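Long-range contacts in glutamate--tRNA ligase (Elizabethkingia anophelis, PDB 6B1Z), which catalyses the ATP-dependent attachment of glutamate to its cognate tRNA, the charging step that supplies glutamyl-tRNA for protein synthesis: residues A[14-19]-A[30-35]; A[179-184]-A[235-240]; A[184-189]-A[339-344]; A[231-236]-A[253-258]. One frame throughout, in Å; residues are numbered along the deposited sequence.

Contact 1. Residues A[14-19]-A[30-35]; sequences VRFAPS and RTALYD. With FMT (formic acid), chain C.
Phe16, at the end of strand 13-16, lays its ring against helix 26-41. Its CB lies 3.8 Å from Asp35 OD2. With chi1 at -175° the ring is thrown out opposite the backbone N and over Ala32, whose CB sits 3.6 Å from the ring centroid, almost on the ring normal, in a CH-pi contact. Pro18 CD covers the opposite face, and at the edge Phe16 CD1 comes within 4.2 Å of Thr31 CG2. Strand and helix are the first two elements of the beta-alpha-beta unit completed by strand 45-48, part of the Rossmann-type catalytic domain of class I synthetases, and their short axes run nearly antiparallel at 157°. A turn further along the helix, Val14 CG2 comes 3.3 Å from the carbonyl oxygen Asp35 O. A water lies 2.9 Å from Asp35 OD1, to which it can donate, and accepts from Arg15 N. The Arg15 side chain points away from helix 26-41: NE forms a salt bridge with Asp218, while NH1 and NH2 grip a formic acid, probably from the crystallisation liquor, also held by Arg228.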
loop_
_atom_site.group_PDB
_atom_site.type_symbol
_atom_site.label_atom_id
_atom_site.label_comp_id
_atom_site.label_asym_id
_atom_site.label_seq_id
_atom_site.Cartn_x
_atom_site.Cartn_y
_atom_site.Cartn_z
ATOM N N VAL A 14 -15.831 -7.558 -10.500
ATOM C CA VAL A 14 -15.215 -6.302 -10.083
ATOM C C VAL A 14 -13.924 -6.123 -10.869
ATOM O O VAL A 14 -13.359 -7.082 -11.393
ATOM C CB VAL A 14 -14.926 -6.268 -8.565
ATOM C CG1 VAL A 14 -16.223 -6.409 -7.770
ATOM C CG2 VAL A 14 -13.921 -7.370 -8.192
ATOM N N ARG A 15 -13.438 -4.886 -10.937
ATOM C CA ARG A 15 -12.167 -4.661 -11.616
ATOM C C ARG A 15 -11.317 -3.630 -10.886
ATOM O O ARG A 15 -11.807 -2.603 -10.408
ATOM C CB ARG A 15 -12.365 -4.234 -13.091
ATOM C CG ARG A 15 -12.693 -2.744 -13.336
ATOM C CD ARG A 15 -13.989 -2.283 -12.668
ATOM N NE ARG A 15 -14.378 -0.953 -13.136
ATOM C CZ ARG A 15 -13.929 0.196 -12.638
ATOM N NH1 ARG A 15 -13.070 0.205 -11.621
ATOM N NH2 ARG A 15 -14.349 1.350 -13.161
ATOM N N PHE A 16 -10.023 -3.925 -10.817
ATOM C CA PHE A 16 -9.018 -2.972 -10.387
ATOM C C PHE A 16 -8.500 -2.307 -11.652
ATOM O O PHE A 16 -8.058 -3.007 -12.577
ATOM C CB PHE A 16 -7.913 -3.705 -9.619
ATOM C CG PHE A 16 -6.870 -2.804 -9.022
ATOM C CD1 PHE A 16 -7.233 -1.695 -8.281
ATOM C CD2 PHE A 16 -5.517 -3.099 -9.178
ATOM C CE1 PHE A 16 -6.274 -0.876 -7.723
ATOM C CE2 PHE A 16 -4.545 -2.275 -8.614
ATOM C CZ PHE A 16 -4.929 -1.165 -7.891
ATOM N N ALA A 17 -8.583 -0.979 -11.711
ATOM C CA ALA A 17 -8.277 -0.222 -12.924
ATOM C C ALA A 17 -7.229 0.833 -12.612
ATOM O O ALA A 17 -7.516 2.033 -12.644
ATOM C CB ALA A 17 -9.545 0.405 -13.501
ATOM N N PRO A 18 -6.005 0.406 -12.306
ATOM C CA PRO A 18 -4.886 1.339 -12.190
ATOM C C PRO A 18 -4.381 1.783 -13.557
ATOM O O PRO A 18 -4.439 1.046 -14.554
ATOM C CB PRO A 18 -3.826 0.502 -11.466
ATOM C CG PRO A 18 -4.026 -0.865 -12.028
ATOM C CD PRO A 18 -5.549 -0.991 -12.187
ATOM N N SER A 19 -3.888 2.981 -13.588
ATOM C CA SER A 19 -3.119 3.473 -14.722
ATOM C C SER A 19 -1.640 3.143 -14.537
ATOM O O SER A 19 -1.144 3.088 -13.404
ATOM C CB SER A 19 -3.292 4.983 -14.878
ATOM O OG SER A 19 -3.018 5.664 -13.666
ATOM N N ARG A 30 -5.452 -0.838 -1.068
ATOM C CA ARG A 30 -6.711 -1.089 -0.360
ATOM C C ARG A 30 -7.860 -1.311 -1.326
ATOM O O ARG A 30 -8.689 -2.210 -1.114
ATOM C CB ARG A 30 -7.046 0.043 0.606
ATOM C CG ARG A 30 -8.252 -0.311 1.513
ATOM C CD ARG A 30 -8.723 0.828 2.382
ATOM N NE ARG A 30 -9.073 1.995 1.580
ATOM C CZ ARG A 30 -9.384 3.180 2.086
ATOM N NH1 ARG A 30 -9.453 3.368 3.404
ATOM N NH2 ARG A 30 -9.639 4.179 1.256
ATOM N N THR A 31 -7.940 -0.500 -2.383
ATOM C CA THR A 31 -8.994 -0.693 -3.374
ATOM C C THR A 31 -8.896 -2.070 -4.012
ATOM O O THR A 31 -9.898 -2.797 -4.115
ATOM C CB THR A 31 -8.925 0.407 -4.428
ATOM O OG1 THR A 31 -9.271 1.652 -3.807
ATOM C CG2 THR A 31 -9.922 0.097 -5.564
ATOM N N ALA A 32 -7.687 -2.459 -4.438
ATOM C CA ALA A 32 -7.495 -3.791 -4.999
ATOM C C ALA A 32 -7.900 -4.878 -4.009
ATOM O O ALA A 32 -8.553 -5.855 -4.392
ATOM C CB ALA A 32 -6.029 -3.981 -5.422
ATOM N N LEU A 33 -7.529 -4.723 -2.732
ATOM C CA LEU A 33 -7.881 -5.716 -1.723
ATOM C C LEU A 33 -9.387 -5.842 -1.571
ATOM O O LEU A 33 -9.922 -6.957 -1.532
ATOM C CB LEU A 33 -7.236 -5.360 -0.383
ATOM C CG LEU A 33 -7.666 -6.241 0.791
ATOM C CD1 LEU A 33 -7.200 -7.694 0.636
ATOM C CD2 LEU A 33 -7.151 -5.659 2.085
ATOM N N TYR A 34 -10.088 -4.707 -1.472
ATOM C CA TYR A 34 -11.538 -4.783 -1.302
ATOM C C TYR A 34 -12.216 -5.355 -2.549
ATOM O O TYR A 34 -13.210 -6.086 -2.423
ATOM C CB TYR A 34 -12.102 -3.407 -0.915
ATOM C CG TYR A 34 -11.772 -2.932 0.502
ATOM C CD1 TYR A 34 -11.099 -3.747 1.425
ATOM C CD2 TYR A 34 -12.137 -1.660 0.917
ATOM C CE1 TYR A 34 -10.805 -3.284 2.711
ATOM C CE2 TYR A 34 -11.854 -1.198 2.201
ATOM C CZ TYR A 34 -11.188 -2.007 3.089
ATOM O OH TYR A 34 -10.928 -1.533 4.345
ATOM N N ASP A 35 -11.697 -5.054 -3.750
ATOM C CA ASP A 35 -12.138 -5.753 -4.962
ATOM C C ASP A 35 -12.011 -7.264 -4.812
ATOM O O ASP A 35 -12.948 -8.023 -5.104
ATOM C CB ASP A 35 -11.290 -5.330 -6.164
ATOM C CG ASP A 35 -11.685 -4.014 -6.754
ATOM O OD1 ASP A 35 -12.903 -3.727 -6.849
ATOM O OD2 ASP A 35 -10.755 -3.273 -7.175
HETATM C C FMT C . -12.502 3.851 -11.744
HETATM O O1 FMT C . -12.212 2.908 -10.998
HETATM O O2 FMT C . -13.608 3.992 -12.290
HETATM O O HOH W 1 -14.628 -2.804 -9.009
#

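Contact 2. Residues A[179-184]-A[235-240]; sequences INLNDI and SMALHV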
loop_
_atom_site.group_PDB
_atom_site.type_symbol
_atom_site.label_atom_id
_atom_site.label_comp_id
_atom_site.label_asym_id
_atom_site.label_seq_id
_atom_site.Cartn_x
_atom_site.Cartn_y
_atom_site.Cartn_z
ATOM N N ILE A 179 -29.899 14.852 -10.378
ATOM C CA ILE A 179 -29.476 13.462 -10.481
ATOM C C ILE A 179 -29.492 12.875 -9.077
ATOM O O ILE A 179 -28.816 13.387 -8.176
ATOM C CB ILE A 179 -28.076 13.351 -11.106
ATOM C CG1 ILE A 179 -27.969 14.174 -12.400
ATOM C CG2 ILE A 179 -27.743 11.884 -11.368
ATOM C CD1 ILE A 179 -28.980 13.798 -13.465
ATOM N N ASN A 180 -30.260 11.801 -8.877
ATOM C CA ASN A 180 -30.318 11.130 -7.577
ATOM C C ASN A 180 -29.394 9.917 -7.612
ATOM O O ASN A 180 -29.638 8.967 -8.368
ATOM C CB ASN A 180 -31.750 10.728 -7.241
ATOM C CG ASN A 180 -32.680 11.921 -7.184
ATOM O OD1 ASN A 180 -32.407 12.897 -6.492
ATOM N ND2 ASN A 180 -33.779 11.856 -7.932
ATOM N N LEU A 181 -28.331 9.962 -6.806
ATOM C CA LEU A 181 -27.291 8.942 -6.769
ATOM C C LEU A 181 -27.426 8.078 -5.520
ATOM O O LEU A 181 -27.986 8.489 -4.500
ATOM C CB LEU A 181 -25.900 9.589 -6.818
ATOM C CG LEU A 181 -25.694 10.361 -8.131
ATOM C CD1 LEU A 181 -24.439 11.196 -8.096
ATOM C CD2 LEU A 181 -25.650 9.397 -9.306
ATOM N N ASN A 182 -26.927 6.851 -5.617
ATOM C CA ASN A 182 -26.986 5.913 -4.501
ATOM C C ASN A 182 -25.677 5.144 -4.492
ATOM O O ASN A 182 -25.427 4.341 -5.397
ATOM C CB ASN A 182 -28.178 4.963 -4.648
ATOM C CG ASN A 182 -28.446 4.153 -3.400
ATOM O OD1 ASN A 182 -27.680 4.189 -2.448
ATOM N ND2 ASN A 182 -29.558 3.424 -3.394
ATOM N N ASP A 183 -24.853 5.388 -3.479
ATOM C CA ASP A 183 -23.550 4.743 -3.347
ATOM C C ASP A 183 -23.587 3.745 -2.195
ATOM O O ASP A 183 -24.184 4.010 -1.154
ATOM C CB ASP A 183 -22.461 5.790 -3.086
ATOM C CG ASP A 183 -21.064 5.196 -3.156
ATOM O OD1 ASP A 183 -20.474 4.914 -2.083
ATOM O OD2 ASP A 183 -20.616 4.972 -4.295
ATOM N N ILE A 184 -22.902 2.605 -2.373
ATOM C CA ILE A 184 -22.899 1.575 -1.337
ATOM C C ILE A 184 -22.270 2.092 -0.046
ATOM O O ILE A 184 -22.748 1.787 1.052
ATOM C CB ILE A 184 -22.189 0.305 -1.853
ATOM C CG1 ILE A 184 -23.061 -0.402 -2.894
ATOM C CG2 ILE A 184 -21.851 -0.645 -0.689
ATOM C CD1 ILE A 184 -22.295 -1.498 -3.678
ATOM N N SER A 235 -17.412 12.760 -10.090
ATOM C CA SER A 235 -17.702 12.332 -11.457
ATOM C C SER A 235 -18.799 11.278 -11.547
ATOM O O SER A 235 -19.140 10.845 -12.661
ATOM C CB SER A 235 -16.426 11.784 -12.108
ATOM O OG SER A 235 -15.430 12.786 -12.130
ATOM N N MET A 236 -19.329 10.823 -10.414
ATOM C CA MET A 236 -20.314 9.749 -10.446
ATOM C C MET A 236 -21.571 10.151 -11.218
ATOM O O MET A 236 -22.130 9.333 -11.963
ATOM C CB MET A 236 -20.654 9.320 -9.019
ATOM C CG MET A 236 -21.571 8.114 -8.970
ATOM S SD MET A 236 -21.947 7.676 -7.258
ATOM C CE MET A 236 -23.221 6.453 -7.518
ATOM N N ALA A 237 -22.040 11.395 -11.050
ATOM C CA ALA A 237 -23.218 11.834 -11.793
ATOM C C ALA A 237 -22.976 11.762 -13.296
ATOM O O ALA A 237 -23.822 11.263 -14.047
ATOM C CB ALA A 237 -23.609 13.257 -11.370
ATOM N N LEU A 238 -21.814 12.246 -13.757
ATOM C CA LEU A 238 -21.456 12.106 -15.163
ATOM C C LEU A 238 -21.503 10.651 -15.602
ATOM O O LEU A 238 -22.029 10.327 -16.673
ATOM C CB LEU A 238 -20.058 12.682 -15.406
ATOM C CG LEU A 238 -19.484 12.402 -16.804
ATOM C CD1 LEU A 238 -20.301 13.126 -17.901
ATOM C CD2 LEU A 238 -18.026 12.820 -16.850
ATOM N N HIS A 239 -20.925 9.757 -14.807
ATOM C CA HIS A 239 -20.860 8.363 -15.229
ATOM C C HIS A 239 -22.246 7.759 -15.357
ATOM O O HIS A 239 -22.530 7.052 -16.334
ATOM C CB HIS A 239 -19.994 7.574 -14.252
ATOM C CG HIS A 239 -18.591 8.080 -14.203
ATOM N ND1 HIS A 239 -17.745 7.877 -13.128
ATOM C CD2 HIS A 239 -17.894 8.820 -15.097
ATOM C CE1 HIS A 239 -16.581 8.454 -13.375
ATOM N NE2 HIS A 239 -16.637 9.016 -14.571
ATOM N N VAL A 240 -23.124 8.037 -14.390
ATOM C CA VAL A 240 -24.496 7.543 -14.464
ATOM C C VAL A 240 -25.199 8.115 -15.690
ATOM O O VAL A 240 -25.904 7.394 -16.404
ATOM C CB VAL A 240 -25.236 7.861 -13.150
ATOM C CG1 VAL A 240 -26.746 7.675 -13.290
ATOM C CG2 VAL A 240 -24.677 6.973 -12.036
#
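The Asp183 carboxylate is gripped at both oxygens: OD1 accepts from the backbone N of both Ile185 and Arg186, and OD2 is hydrogen-bonded to His255, so the rotation of the group is probably fixed. On the helix side the sulfur of Met236 merely packs against it, with Met236 SD 4.2 Å from Asp183 OD2. Met236 reaches this place because its chain is fully extended, from chi1 (-174°) through to the methyl. The chain ends with Met236 CE 3.7 Å from Asn182 O and 4.2 Å from Leu181 CB. Leu181 fills the centre of the apolar interface with its two branches parted: CD1 lies over the start of the helix, 3.8 Å from Ala237 N, while CD2 meets Val240 CG2 at 3.8 Å, the two side chains running alongside in opposite senses. Beyond them Ile179 CG2 reaches Ala237 CB more loosely. The short axes of strand and helix lie nearly perpendicular, at 103°. Phe189, on the neighbouring strand, also touches Met236 and Leu181. The arrangement is that of a two-stranded antiparallel hairpin, 178-183 with 187-192, laid by one face across the first turns of helix 236-246 within the synthetase catalytic domain.

Contact 3. Residues A[184-189]-A[339-344]; sequences IIRGKF and VHKAGA. With EDO (1,2-ethanediol), chain T; EDO (1,2-ethanediol), chain R.
Residues 184-186 coil like a helix but lack its bonding pattern and lead through Gly187, at a positive phi of 82°, into strand 187-192, while 339-344 is an irregular loop; their CA atoms come nearest at Lys341 and Ile185, 5.7 Å apart. Lys341 runs out straight from chi1 (-178°) to its end, across the side chain of Arg186 at about a right angle. NZ thereby donates a 3.2 Å hydrogen bond to Arg186 O, tilted 25° from the carbonyl plane. On the way Lys341 CG passes 3.5 Å from Arg186 CD, and Lys341 CE lies 3.3 Å from Arg186 NE. Arg186 NH1 forms a salt bridge with Glu230. This turn is the bend of the 178-192 beta-hairpin in the catalytic domain; at its start Ile184 O is a ligand of a magnesium ion. Ile185 branches two ways: CD1 meets Val339 CB at 3.7 Å, and CG2 rests against Lys341 CA at 3.8 Å. A water lies between Ile185 O and, more weakly, Val339 O, and also meets an ethanediol whose hydroxyls accept from Lys341 N and Ala342 N. A second ethanediol donates to His340 O and Ala342 O; both probably come from the crystallisation liquor.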
loop_
_atom_site.group_PDB
_atom_site.type_symbol
_atom_site.label_atom_id
_atom_site.label_comp_id
_atom_site.label_asym_id
_atom_site.label_seq_id
_atom_site.Cartn_x
_atom_site.Cartn_y
_atom_site.Cartn_z
ATOM N N ILE A 184 -22.902 2.605 -2.373
ATOM C CA ILE A 184 -22.899 1.575 -1.337
ATOM C C ILE A 184 -22.270 2.092 -0.046
ATOM O O ILE A 184 -22.748 1.787 1.052
ATOM C CB ILE A 184 -22.189 0.305 -1.853
ATOM C CG1 ILE A 184 -23.061 -0.402 -2.894
ATOM C CG2 ILE A 184 -21.851 -0.645 -0.689
ATOM C CD1 ILE A 184 -22.295 -1.498 -3.678
ATOM N N ILE A 185 -21.196 2.876 -0.150
ATOM C CA ILE A 185 -20.530 3.423 1.035
ATOM C C ILE A 185 -21.189 4.714 1.500
ATOM O O ILE A 185 -21.464 4.897 2.693
ATOM C CB ILE A 185 -19.033 3.675 0.752
ATOM C CG1 ILE A 185 -18.339 2.438 0.172
ATOM C CG2 ILE A 185 -18.336 4.168 2.031
ATOM C CD1 ILE A 185 -18.094 1.363 1.160
ATOM N N ARG A 186 -21.405 5.637 0.565
ATOM C CA ARG A 186 -21.764 7.004 0.919
ATOM C C ARG A 186 -23.264 7.232 1.021
ATOM O O ARG A 186 -23.674 8.294 1.510
ATOM C CB ARG A 186 -21.162 7.978 -0.097
ATOM C CG ARG A 186 -19.621 7.993 -0.104
ATOM C CD ARG A 186 -19.058 8.629 1.157
ATOM N NE ARG A 186 -19.265 10.076 1.180
ATOM C CZ ARG A 186 -18.337 10.965 0.848
ATOM N NH1 ARG A 186 -17.126 10.555 0.486
ATOM N NH2 ARG A 186 -18.615 12.264 0.894
ATOM N N GLY A 187 -24.086 6.278 0.587
ATOM C CA GLY A 187 -25.536 6.431 0.675
ATOM C C GLY A 187 -26.123 7.244 -0.469
ATOM O O GLY A 187 -25.533 7.410 -1.543
ATOM N N LYS A 188 -27.324 7.762 -0.214
ATOM C CA LYS A 188 -28.076 8.516 -1.214
ATOM C C LYS A 188 -27.730 9.991 -1.130
ATOM O O LYS A 188 -27.630 10.563 -0.035
ATOM C CB LYS A 188 -29.582 8.335 -1.022
ATOM C CG LYS A 188 -30.080 6.917 -1.305
ATOM C CD LYS A 188 -31.534 6.780 -0.915
ATOM C CE LYS A 188 -32.058 5.401 -1.268
ATOM N NZ LYS A 188 -33.524 5.338 -0.965
ATOM N N PHE A 189 -27.571 10.606 -2.297
ATOM C CA PHE A 189 -27.355 12.044 -2.376
ATOM C C PHE A 189 -27.774 12.492 -3.767
ATOM O O PHE A 189 -27.888 11.678 -4.692
ATOM C CB PHE A 189 -25.893 12.419 -2.077
ATOM C CG PHE A 189 -24.904 11.850 -3.049
ATOM C CD1 PHE A 189 -24.470 10.538 -2.938
ATOM C CD2 PHE A 189 -24.392 12.633 -4.075
ATOM C CE1 PHE A 189 -23.546 10.020 -3.841
ATOM C CE2 PHE A 189 -23.472 12.126 -4.975
ATOM C CZ PHE A 189 -23.043 10.813 -4.858
ATOM N N VAL A 339 -17.960 -1.414 5.437
ATOM C CA VAL A 339 -16.856 -0.474 5.284
ATOM C C VAL A 339 -17.330 0.921 5.677
ATOM O O VAL A 339 -18.409 1.362 5.260
ATOM C CB VAL A 339 -16.336 -0.511 3.840
ATOM C CG1 VAL A 339 -15.258 0.552 3.606
ATOM C CG2 VAL A 339 -15.774 -1.901 3.528
ATOM N N HIS A 340 -16.524 1.623 6.477
ATOM C CA HIS A 340 -16.939 2.905 7.032
ATOM C C HIS A 340 -16.942 4.001 5.974
ATOM O O HIS A 340 -16.094 4.030 5.078
ATOM C CB HIS A 340 -16.017 3.319 8.179
ATOM C CG HIS A 340 -16.001 2.355 9.323
ATOM N ND1 HIS A 340 -17.132 2.034 10.042
ATOM C CD2 HIS A 340 -14.987 1.650 9.879
ATOM C CE1 HIS A 340 -16.818 1.167 10.988
ATOM N NE2 HIS A 340 -15.523 0.918 10.911
ATOM N N LYS A 341 -17.929 4.898 6.081
ATOM C CA LYS A 341 -17.940 6.122 5.290
ATOM C C LYS A 341 -16.887 7.115 5.774
ATOM O O LYS A 341 -16.322 7.862 4.969
ATOM C CB LYS A 341 -19.337 6.750 5.358
ATOM C CG LYS A 341 -19.532 8.019 4.554
ATOM C CD LYS A 341 -20.984 8.499 4.666
ATOM C CE LYS A 341 -21.255 9.697 3.762
ATOM N NZ LYS A 341 -22.654 10.190 3.888
ATOM N N ALA A 342 -16.604 7.128 7.071
ATOM C CA ALA A 342 -15.601 8.042 7.603
ATOM C C ALA A 342 -14.201 7.621 7.163
ATOM O O ALA A 342 -13.902 6.430 7.044
ATOM C CB ALA A 342 -15.679 8.085 9.129
ATOM N N GLY A 343 -13.345 8.609 6.909
ATOM C CA GLY A 343 -11.950 8.305 6.633
ATOM C C GLY A 343 -11.268 7.659 7.823
ATOM O O GLY A 343 -11.634 7.877 8.981
ATOM N N ALA A 344 -10.256 6.848 7.520
ATOM C CA ALA A 344 -9.465 6.146 8.524
ATOM C C ALA A 344 -8.058 6.729 8.533
ATOM O O ALA A 344 -7.451 6.890 7.471
ATOM C CB ALA A 344 -9.422 4.644 8.218
HETATM C C1 EDO T . -18.999 4.720 9.493
HETATM O O1 EDO T . -18.427 5.995 9.163
HETATM C C2 EDO T . -20.355 4.536 8.823
HETATM O O2 EDO T . -20.203 4.359 7.409
HETATM C C1 EDO R . -13.223 3.744 3.257
HETATM O O1 EDO R . -14.430 4.506 3.072
HETATM C C2 EDO R . -12.949 3.623 4.751
HETATM O O2 EDO R . -12.606 4.928 5.240
HETATM O O HOH W 2 -21.280 3.331 5.266
#

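Contact 4. Residues A[231-236]-A[253-258]; sequences EWLPSM and FAHLSL. With EDO (1,2-ethanediol), chain R.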
loop_
_atom_site.group_PDB
_atom_site.type_symbol
_atom_site.label_atom_id
_atom_site.label_comp_id
_atom_site.label_asym_id
_atom_site.label_seq_id
_atom_site.Cartn_x
_atom_site.Cartn_y
_atom_site.Cartn_z
ATOM N N GLU A 231 -11.934 10.139 -4.815
ATOM C CA GLU A 231 -11.512 11.113 -5.822
ATOM C C GLU A 231 -12.410 11.075 -7.050
ATOM O O GLU A 231 -12.513 12.082 -7.765
ATOM C CB GLU A 231 -10.040 10.889 -6.232
ATOM C CG GLU A 231 -9.736 9.666 -7.105
ATOM C CD GLU A 231 -9.420 8.415 -6.303
ATOM O OE1 GLU A 231 -9.646 8.430 -5.067
ATOM O OE2 GLU A 231 -8.928 7.421 -6.910
ATOM N N TRP A 232 -13.066 9.941 -7.294
ATOM C CA TRP A 232 -13.993 9.769 -8.404
ATOM C C TRP A 232 -15.420 10.183 -8.078
ATOM O O TRP A 232 -16.247 10.260 -8.997
ATOM C CB TRP A 232 -14.029 8.307 -8.855
ATOM C CG TRP A 232 -12.802 7.859 -9.549
ATOM C CD1 TRP A 232 -11.786 7.121 -9.015
ATOM C CD2 TRP A 232 -12.457 8.093 -10.920
ATOM N NE1 TRP A 232 -10.827 6.883 -9.973
ATOM C CE2 TRP A 232 -11.211 7.471 -11.148
ATOM C CE3 TRP A 232 -13.082 8.766 -11.977
ATOM C CZ2 TRP A 232 -10.571 7.506 -12.382
ATOM C CZ3 TRP A 232 -12.442 8.801 -13.217
ATOM C CH2 TRP A 232 -11.193 8.166 -13.401
ATOM N N LEU A 233 -15.742 10.415 -6.803
ATOM C CA LEU A 233 -17.134 10.686 -6.450
ATOM C C LEU A 233 -17.722 11.911 -7.149
ATOM O O LEU A 233 -18.900 11.850 -7.540
ATOM C CB LEU A 233 -17.271 10.808 -4.924
ATOM C CG LEU A 233 -18.705 10.816 -4.384
ATOM C CD1 LEU A 233 -19.450 9.534 -4.743
ATOM C CD2 LEU A 233 -18.651 10.995 -2.869
ATOM N N PRO A 234 -17.002 13.020 -7.360
ATOM C CA PRO A 234 -17.626 14.145 -8.072
ATOM C C PRO A 234 -17.969 13.833 -9.519
ATOM O O PRO A 234 -18.758 14.581 -10.114
ATOM C CB PRO A 234 -16.575 15.257 -7.973
ATOM C CG PRO A 234 -15.776 14.892 -6.729
ATOM C CD PRO A 234 -15.693 13.394 -6.792
ATOM N N SER A 235 -17.412 12.760 -10.090
ATOM C CA SER A 235 -17.702 12.332 -11.457
ATOM C C SER A 235 -18.799 11.278 -11.547
ATOM O O SER A 235 -19.140 10.845 -12.661
ATOM C CB SER A 235 -16.426 11.784 -12.108
ATOM O OG SER A 235 -15.430 12.786 -12.130
ATOM N N MET A 236 -19.329 10.823 -10.414
ATOM C CA MET A 236 -20.314 9.749 -10.446
ATOM C C MET A 236 -21.571 10.151 -11.218
ATOM O O MET A 236 -22.130 9.333 -11.963
ATOM C CB MET A 236 -20.654 9.320 -9.019
ATOM C CG MET A 236 -21.571 8.114 -8.970
ATOM S SD MET A 236 -21.947 7.676 -7.258
ATOM C CE MET A 236 -23.221 6.453 -7.518
ATOM N N PHE A 253 -22.019 1.250 -7.397
ATOM C CA PHE A 253 -20.793 1.958 -7.039
ATOM C C PHE A 253 -20.571 1.932 -5.537
ATOM O O PHE A 253 -21.523 1.934 -4.752
ATOM C CB PHE A 253 -20.829 3.434 -7.496
ATOM C CG PHE A 253 -20.846 3.606 -8.979
ATOM C CD1 PHE A 253 -22.046 3.540 -9.674
ATOM C CD2 PHE A 253 -19.673 3.837 -9.675
ATOM C CE1 PHE A 253 -22.069 3.684 -11.050
ATOM C CE2 PHE A 253 -19.690 3.984 -11.054
ATOM C CZ PHE A 253 -20.894 3.912 -11.737
ATOM N N ALA A 254 -19.292 1.910 -5.148
ATOM C CA ALA A 254 -18.875 2.063 -3.755
ATOM C C ALA A 254 -17.635 2.941 -3.736
ATOM O O ALA A 254 -16.612 2.567 -4.319
ATOM C CB ALA A 254 -18.578 0.704 -3.111
ATOM N N HIS A 255 -17.713 4.093 -3.075
ATOM C CA HIS A 255 -16.620 5.059 -3.060
ATOM C C HIS A 255 -15.956 5.061 -1.690
ATOM O O HIS A 255 -16.597 5.373 -0.679
ATOM C CB HIS A 255 -17.119 6.450 -3.442
ATOM C CG HIS A 255 -17.363 6.597 -4.909
ATOM N ND1 HIS A 255 -18.536 6.185 -5.513
ATOM C CD2 HIS A 255 -16.586 7.100 -5.900
ATOM C CE1 HIS A 255 -18.468 6.431 -6.811
ATOM N NE2 HIS A 255 -17.293 6.982 -7.073
ATOM N N LEU A 256 -14.673 4.710 -1.670
ATOM C CA LEU A 256 -13.896 4.592 -0.443
ATOM C C LEU A 256 -13.269 5.929 -0.064
ATOM O O LEU A 256 -12.611 6.574 -0.887
ATOM C CB LEU A 256 -12.812 3.531 -0.639
ATOM C CG LEU A 256 -13.323 2.170 -1.124
ATOM C CD1 LEU A 256 -12.152 1.293 -1.578
ATOM C CD2 LEU A 256 -14.103 1.469 -0.007
ATOM N N SER A 257 -13.457 6.335 1.183
ATOM C CA SER A 257 -12.925 7.615 1.635
ATOM C C SER A 257 -11.401 7.569 1.699
ATOM O O SER A 257 -10.809 6.537 2.021
ATOM C CB SER A 257 -13.516 7.971 3.002
ATOM O OG SER A 257 -14.932 8.102 2.888
ATOM N N LEU A 258 -10.765 8.697 1.377
ATOM C CA LEU A 258 -9.305 8.754 1.368
ATOM C C LEU A 258 -8.740 8.451 2.752
ATOM O O LEU A 258 -9.312 8.836 3.775
ATOM C CB LEU A 258 -8.840 10.139 0.902
ATOM C CG LEU A 258 -9.248 10.491 -0.534
ATOM C CD1 LEU A 258 -8.851 11.925 -0.869
ATOM C CD2 LEU A 258 -8.642 9.520 -1.527
HETATM C C1 EDO R . -13.223 3.744 3.257
HETATM O O1 EDO R . -14.430 4.506 3.072
HETATM C C2 EDO R . -12.949 3.623 4.751
HETATM O O2 EDO R . -12.606 4.928 5.240
#
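The imidazole of His255 has Leu233 CD1 over one face, 3.6 Å from the ring centroid and 15° off its normal, a CH-pi contact, while Trp232 CB lies at the ring edge, in plane. A chi1 of -168° turns the Leu233 branches away from its own backbone N and brings the methyl there, and the backbone follows, Leu233 N coming 3.5 Å from His255 CD2. Both imidazole nitrogens have partners beyond the two segments, Asp183 for ND1 and, more weakly, Arg228 for NE2, which together probably set the tilt of the ring. Met236 adds its sulfur obliquely, SD 3.7 Å from His255 CE1. Met236 SD also stands obliquely 5.1 Å from the Phe253 ring centroid, a Met-aromatic contact, and Met236 CE packs 3.8 Å from Phe253 CD1. Strand 252-256 pairs in parallel with strand 225-229, and the crossover between them runs through the 3-10 turn at 231-232 and helix 236-246, giving a beta-alpha-beta unit of the Rossmann-type catalytic domain; residues 231-236 lead into that helix. Past the end of the strand, the Glu231 side chain runs crosswise to that of Leu258, with Glu231 OE1 3.8 Å from Leu258 CD2. The backbone there turns to other partners: Leu258 N bonds to Glu230, and Ser257 N donates a 2.8 Å bond to O1 of an ethanediol.

From the N terminus, contact 1 closes first, joining strand 13-16 to the helix that follows it, in series with all the rest. Contact 2 then opens on strand 178-183 and contact 3 on the adjoining turn. They share Ile184 and cross: contact 2 closes on helix 236-246, whereas contact 3 waits for the loop 339-344. Contact 4 is nested inside the long loop closed by contact 3 and begins where contact 2 ends, sharing Ser235 and Met236. Segment 253-258 is the common neighbour, since Ile184 N bonds to Phe253 O, Lys341 O to Ser257 OG, and Arg30 to Ser257 O, which brings helix 26-41 against contact 4.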